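Long-range contacts in succinate-semialdehyde dehydrogenase (NAD(P)(+)) (Marinobacter aquaeolei, PDB 3RH9), which probably oxidises succinate semialdehyde to succinate with a nicotinamide cofactor, as a member of the aldehyde dehydrogenase family: residues Y15-W20 with F194-D198; V265-L271 with K301-F306. All coordinates share one frame; numbering follows the deposited sequence.

Interaction 1 (15-20 with 194-198) comes first along the chain and is closed before interaction 2 (265-271 with 301-306) begins, so the two are in series. Their centres lie 52 Å apart on opposite sides of the chain's centre, with nearest atoms about 39 Å apart, and they share no helix, strand or sheet. Interaction 1 joins the N-terminal hairpin 14-16/19-21 to helix 188-197, beside the edge strand 207-209 of a six-stranded sheet. Interaction 2 belongs to the other large sheet, next to neighbouring parallel strands 262-265 and 295-299. Interaction 1 packs beside an outermost strand of one sheet, interaction 2 past the ends of two central strands of the other, both away from the predicted active-site residue Glu256.

Interaction 1: Y15-W20 with F194-D198; sequences YIGGRW and FSVMD
Tyr15 and Trp20 converge on one carboxylate, that of Asp198, each using a different oxygen. The phenol OH of Tyr15 donates to OD1 of Asp198 at 3.0 Å, reaching it from the anti side and 31° out of the carboxylate plane. On the other oxygen, the indole NE1 of Trp20 makes a weak but nearly straight bond to OD2 of Asp198, 3.2 Å long with an N-H...O angle of 163°. OD2 lies at the indole edge, near the ring plane, and the carboxylate stands almost perpendicular to the indole. Behind these polar tips the contact is apolar: Tyr15 CG lies 3.7 Å from Phe194 CD1, the two rings meeting obliquely, and Trp20 CH2 comes equally close to CB of Phe194. The indole's six-membered edge also abuts the backbone of Ser195.

Tyr15 and Trp20 flank the two-residue loop of a beta hairpin, whose type I' turn from Ile16 to Arg19 is closed by paired backbone bonds. Gly17 and Gly18 fill its corners with positive phi angles, a conformation that favours glycine. Across the hairpin, CD2 of Tyr15 lies 3.6 Å above the indole plane of Trp20, over its centre, which supports one face of that ring. Setting CG anti to the backbone N (chi1 -169°) carries the phenol of Tyr15 across to Asp198, whose backbone N is bonded to Phe194 O. A phenylalanine in place of Tyr15 would probably leave OD1 of Asp198 without its hydroxyl donor and the carboxylate less firmly oriented. Farther out, Tyr15 pairs through its backbone with Leu209, Phe194 packs on Val207 and Leu209, and Asn11 and Thr13 touch the indole.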
# COMPACT_ATOMS: atom_id res chain seq x y z
N TYR A 15 14.06 4.10 25.27
CA TYR A 15 15.32 4.33 24.61
C TYR A 15 15.13 5.39 23.56
O TYR A 15 14.63 5.11 22.47
CB TYR A 15 15.83 3.05 23.95
CG TYR A 15 17.26 3.14 23.47
CD1 TYR A 15 17.56 3.62 22.20
CD2 TYR A 15 18.30 2.73 24.28
CE1 TYR A 15 18.87 3.68 21.75
CE2 TYR A 15 19.62 2.79 23.85
CZ TYR A 15 19.89 3.26 22.58
OH TYR A 15 21.20 3.30 22.17
N ILE A 16 15.55 6.60 23.89
CA ILE A 16 15.36 7.73 22.99
C ILE A 16 16.70 8.38 22.69
O ILE A 16 17.42 8.78 23.61
CB ILE A 16 14.46 8.76 23.63
CG1 ILE A 16 13.05 8.20 23.76
CG2 ILE A 16 14.48 10.05 22.85
CD1 ILE A 16 12.10 9.12 24.52
N GLY A 17 17.01 8.47 21.39
CA GLY A 17 18.16 9.22 20.92
C GLY A 17 19.49 8.77 21.49
O GLY A 17 20.41 9.58 21.66
N GLY A 18 19.59 7.48 21.79
CA GLY A 18 20.84 6.90 22.24
C GLY A 18 20.82 6.65 23.73
O GLY A 18 21.63 5.90 24.26
N ARG A 19 19.87 7.29 24.42
CA ARG A 19 19.81 7.26 25.86
C ARG A 19 18.71 6.35 26.35
O ARG A 19 17.62 6.30 25.76
CB ARG A 19 19.55 8.65 26.42
CG ARG A 19 20.51 9.70 25.96
CD ARG A 19 20.26 11.02 26.69
NE ARG A 19 21.30 11.97 26.33
CZ ARG A 19 21.34 12.60 25.15
NH1 ARG A 19 20.40 12.37 24.24
NH2 ARG A 19 22.34 13.44 24.88
N TRP A 20 18.98 5.67 27.46
CA TRP A 20 17.93 5.01 28.21
C TRP A 20 17.27 6.06 29.10
O TRP A 20 17.84 6.49 30.08
CB TRP A 20 18.53 3.92 29.09
CG TRP A 20 19.16 2.80 28.34
CD1 TRP A 20 20.48 2.65 28.06
CD2 TRP A 20 18.50 1.66 27.78
NE1 TRP A 20 20.69 1.48 27.36
CE2 TRP A 20 19.49 0.86 27.17
CE3 TRP A 20 17.17 1.24 27.73
CZ2 TRP A 20 19.19 -0.35 26.53
CZ3 TRP A 20 16.87 0.05 27.09
CH2 TRP A 20 17.88 -0.73 26.50
N PHE A 194 17.01 -4.00 22.61
CA PHE A 194 17.60 -2.68 22.60
C PHE A 194 18.89 -2.66 23.38
O PHE A 194 19.84 -1.99 22.99
CB PHE A 194 16.63 -1.61 23.11
CG PHE A 194 15.85 -0.96 22.02
CD1 PHE A 194 16.27 0.23 21.48
CD2 PHE A 194 14.74 -1.57 21.49
CE1 PHE A 194 15.57 0.84 20.45
CE2 PHE A 194 14.04 -0.96 20.46
CZ PHE A 194 14.46 0.24 19.94
N SER A 195 18.94 -3.40 24.48
CA SER A 195 20.19 -3.52 25.22
C SER A 195 21.29 -4.08 24.32
O SER A 195 22.42 -3.57 24.33
CB SER A 195 20.03 -4.40 26.45
OG SER A 195 21.26 -4.50 27.14
N VAL A 196 20.97 -5.11 23.53
CA VAL A 196 21.95 -5.67 22.60
C VAL A 196 22.36 -4.69 21.50
O VAL A 196 23.53 -4.65 21.14
CB VAL A 196 21.50 -7.04 21.99
CG1 VAL A 196 22.42 -7.45 20.83
CG2 VAL A 196 21.50 -8.12 23.04
N MSE A 197 21.42 -3.91 20.97
CA MSE A 197 21.73 -2.95 19.89
C MSE A 197 22.47 -1.72 20.40
O MSE A 197 23.15 -1.02 19.64
CB MSE A 197 20.45 -2.48 19.19
CG MSE A 197 19.82 -3.51 18.30
SE MSE A 197 18.30 -2.82 17.26
CE MSE A 197 17.05 -2.50 18.75
N ASP A 198 22.30 -1.45 21.68
CA ASP A 198 22.84 -0.27 22.31
C ASP A 198 24.35 -0.32 22.28
O ASP A 198 25.03 0.69 22.46
CB ASP A 198 22.33 -0.23 23.75
CG ASP A 198 22.98 0.86 24.56
OD1 ASP A 198 23.14 1.98 24.02
OD2 ASP A 198 23.31 0.60 25.74

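Interaction 2: V265-L271 with K301-F306; sequences VFDDADL and KVADAF
Asp267 and Val302 bring the two backbones to 5.6 Å between their CA atoms, while Leu271 and Phe306 stand 6.7 Å apart by the same measure, so segment 265-271 meets segment 301-306 at both of these points. Val302 pushes its branched end against the first segment: CG1 lies 3.8 Å from the carbonyl O of Asp267, and CG2 reaches the Asp267 CA and the Phe266 O. Leu271 approaches from the far end of that segment. Its CD2 methyl rests 4.0 Å from Val302 CB and also meets the methyl of Ala305, one helical turn farther on. The CG of Leu271 lies 4.1 Å from CD1 of Phe306, whose ring has the carbonyl O of Leu271 at its edge, near the ring plane. The first torsion of Phe306, which sets CG opposite the backbone N (chi1 -168°), carries the phenyl across to segment 265-271, where CZ comes 4.1 Å from Val265 CG2, the two side chains arriving from opposite directions.

At the outer end Asp267 and Lys301 run alongside each other in the same direction. OD2 of Asp267 touches CD of Lys301, and the bend at the end of the lysine turns NZ back toward Asp267, yet NZ stays 4.5 Å from OD2, beyond a salt bridge; any attraction is probably modest. A type I turn runs from Phe266 to Ala269, closed by a bond from Ala269 N to Phe266 O. Within this turn Asp268 forms a salt bridge to Arg427 and a hydrogen bond to Thr422. Phe306 also packs on Ala274, Ala275 and Leu278 of helix 271-283, whose first turn is capped by Asp270. Parallel neighbouring strands 262-265 and 295-299, joined through helix 271-283, form a beta-alpha-beta crossover of the alpha/beta aldehyde dehydrogenase fold.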
# COMPACT_ATOMS: atom_id res chain seq x y z
N VAL A 265 -6.54 -31.27 3.69
CA VAL A 265 -5.94 -32.60 3.46
C VAL A 265 -6.73 -33.51 2.52
O VAL A 265 -7.76 -34.06 2.89
CB VAL A 265 -5.74 -33.35 4.78
CG1 VAL A 265 -5.07 -34.69 4.51
CG2 VAL A 265 -4.94 -32.52 5.77
N PHE A 266 -6.22 -33.73 1.32
CA PHE A 266 -6.91 -34.59 0.37
C PHE A 266 -6.78 -36.10 0.66
O PHE A 266 -5.86 -36.53 1.37
CB PHE A 266 -6.53 -34.23 -1.07
CG PHE A 266 -7.24 -33.02 -1.58
CD1 PHE A 266 -8.49 -33.12 -2.14
CD2 PHE A 266 -6.69 -31.76 -1.42
CE1 PHE A 266 -9.16 -32.00 -2.59
CE2 PHE A 266 -7.36 -30.63 -1.86
CZ PHE A 266 -8.59 -30.76 -2.45
N ASP A 267 -7.72 -36.89 0.13
CA ASP A 267 -7.72 -38.35 0.29
C ASP A 267 -6.51 -39.04 -0.34
O ASP A 267 -6.17 -40.16 0.03
CB ASP A 267 -9.01 -38.96 -0.27
CG ASP A 267 -9.34 -38.47 -1.67
OD1 ASP A 267 -8.57 -37.64 -2.21
OD2 ASP A 267 -10.38 -38.90 -2.23
N ASP A 268 -5.87 -38.38 -1.29
CA ASP A 268 -4.64 -38.90 -1.88
C ASP A 268 -3.37 -38.37 -1.19
O ASP A 268 -2.26 -38.65 -1.61
CB ASP A 268 -4.62 -38.61 -3.39
CG ASP A 268 -4.31 -37.15 -3.71
OD1 ASP A 268 -4.08 -36.35 -2.77
OD2 ASP A 268 -4.30 -36.79 -4.91
N ALA A 269 -3.55 -37.60 -0.12
CA ALA A 269 -2.42 -37.03 0.60
C ALA A 269 -1.65 -38.07 1.40
O ALA A 269 -2.23 -39.03 1.89
CB ALA A 269 -2.91 -35.92 1.53
N ASP A 270 -0.34 -37.89 1.54
CA ASP A 270 0.47 -38.67 2.47
C ASP A 270 0.07 -38.26 3.88
O ASP A 270 0.44 -37.18 4.34
CB ASP A 270 1.95 -38.40 2.20
CG ASP A 270 2.88 -38.93 3.30
OD1 ASP A 270 2.40 -39.34 4.37
OD2 ASP A 270 4.12 -38.92 3.09
N LEU A 271 -0.70 -39.10 4.56
CA LEU A 271 -1.29 -38.74 5.86
C LEU A 271 -0.26 -38.52 6.96
O LEU A 271 -0.42 -37.63 7.79
CB LEU A 271 -2.30 -39.78 6.33
CG LEU A 271 -3.76 -39.53 6.01
CD1 LEU A 271 -3.90 -38.93 4.64
CD2 LEU A 271 -4.53 -40.83 6.10
N LYS A 301 -12.80 -39.67 3.15
CA LYS A 301 -12.24 -41.02 3.02
C LYS A 301 -11.07 -41.25 3.96
O LYS A 301 -10.71 -42.39 4.22
CB LYS A 301 -11.83 -41.32 1.57
CG LYS A 301 -12.99 -41.29 0.59
CD LYS A 301 -12.62 -41.92 -0.75
CE LYS A 301 -13.86 -42.21 -1.61
NZ LYS A 301 -14.36 -40.99 -2.31
N VAL A 302 -10.50 -40.17 4.50
CA VAL A 302 -9.31 -40.26 5.34
C VAL A 302 -9.47 -39.56 6.70
O VAL A 302 -8.54 -39.49 7.50
CB VAL A 302 -8.07 -39.73 4.60
CG1 VAL A 302 -7.73 -40.64 3.41
CG2 VAL A 302 -8.30 -38.29 4.13
N ALA A 303 -10.68 -39.06 6.96
CA ALA A 303 -10.96 -38.35 8.21
C ALA A 303 -10.66 -39.17 9.47
O ALA A 303 -9.95 -38.70 10.35
CB ALA A 303 -12.41 -37.86 8.23
N ASP A 304 -11.21 -40.38 9.53
CA ASP A 304 -11.04 -41.26 10.69
C ASP A 304 -9.59 -41.62 10.95
O ASP A 304 -9.09 -41.49 12.07
CB ASP A 304 -11.84 -42.54 10.50
CG ASP A 304 -13.30 -42.35 10.84
OD1 ASP A 304 -13.58 -41.47 11.69
OD2 ASP A 304 -14.15 -43.08 10.26
N ALA A 305 -8.92 -42.09 9.91
CA ALA A 305 -7.51 -42.42 10.00
C ALA A 305 -6.73 -41.16 10.38
O ALA A 305 -5.78 -41.22 11.15
CB ALA A 305 -7.01 -42.98 8.69
N PHE A 306 -7.15 -40.02 9.85
CA PHE A 306 -6.41 -38.80 10.12
C PHE A 306 -6.52 -38.36 11.59
O PHE A 306 -5.52 -37.99 12.19
CB PHE A 306 -6.78 -37.66 9.16
CG PHE A 306 -5.83 -36.49 9.23
CD1 PHE A 306 -4.50 -36.64 8.85
CD2 PHE A 306 -6.25 -35.26 9.69
CE1 PHE A 306 -3.62 -35.57 8.92
CE2 PHE A 306 -5.37 -34.20 9.76
CZ PHE A 306 -4.05 -34.35 9.37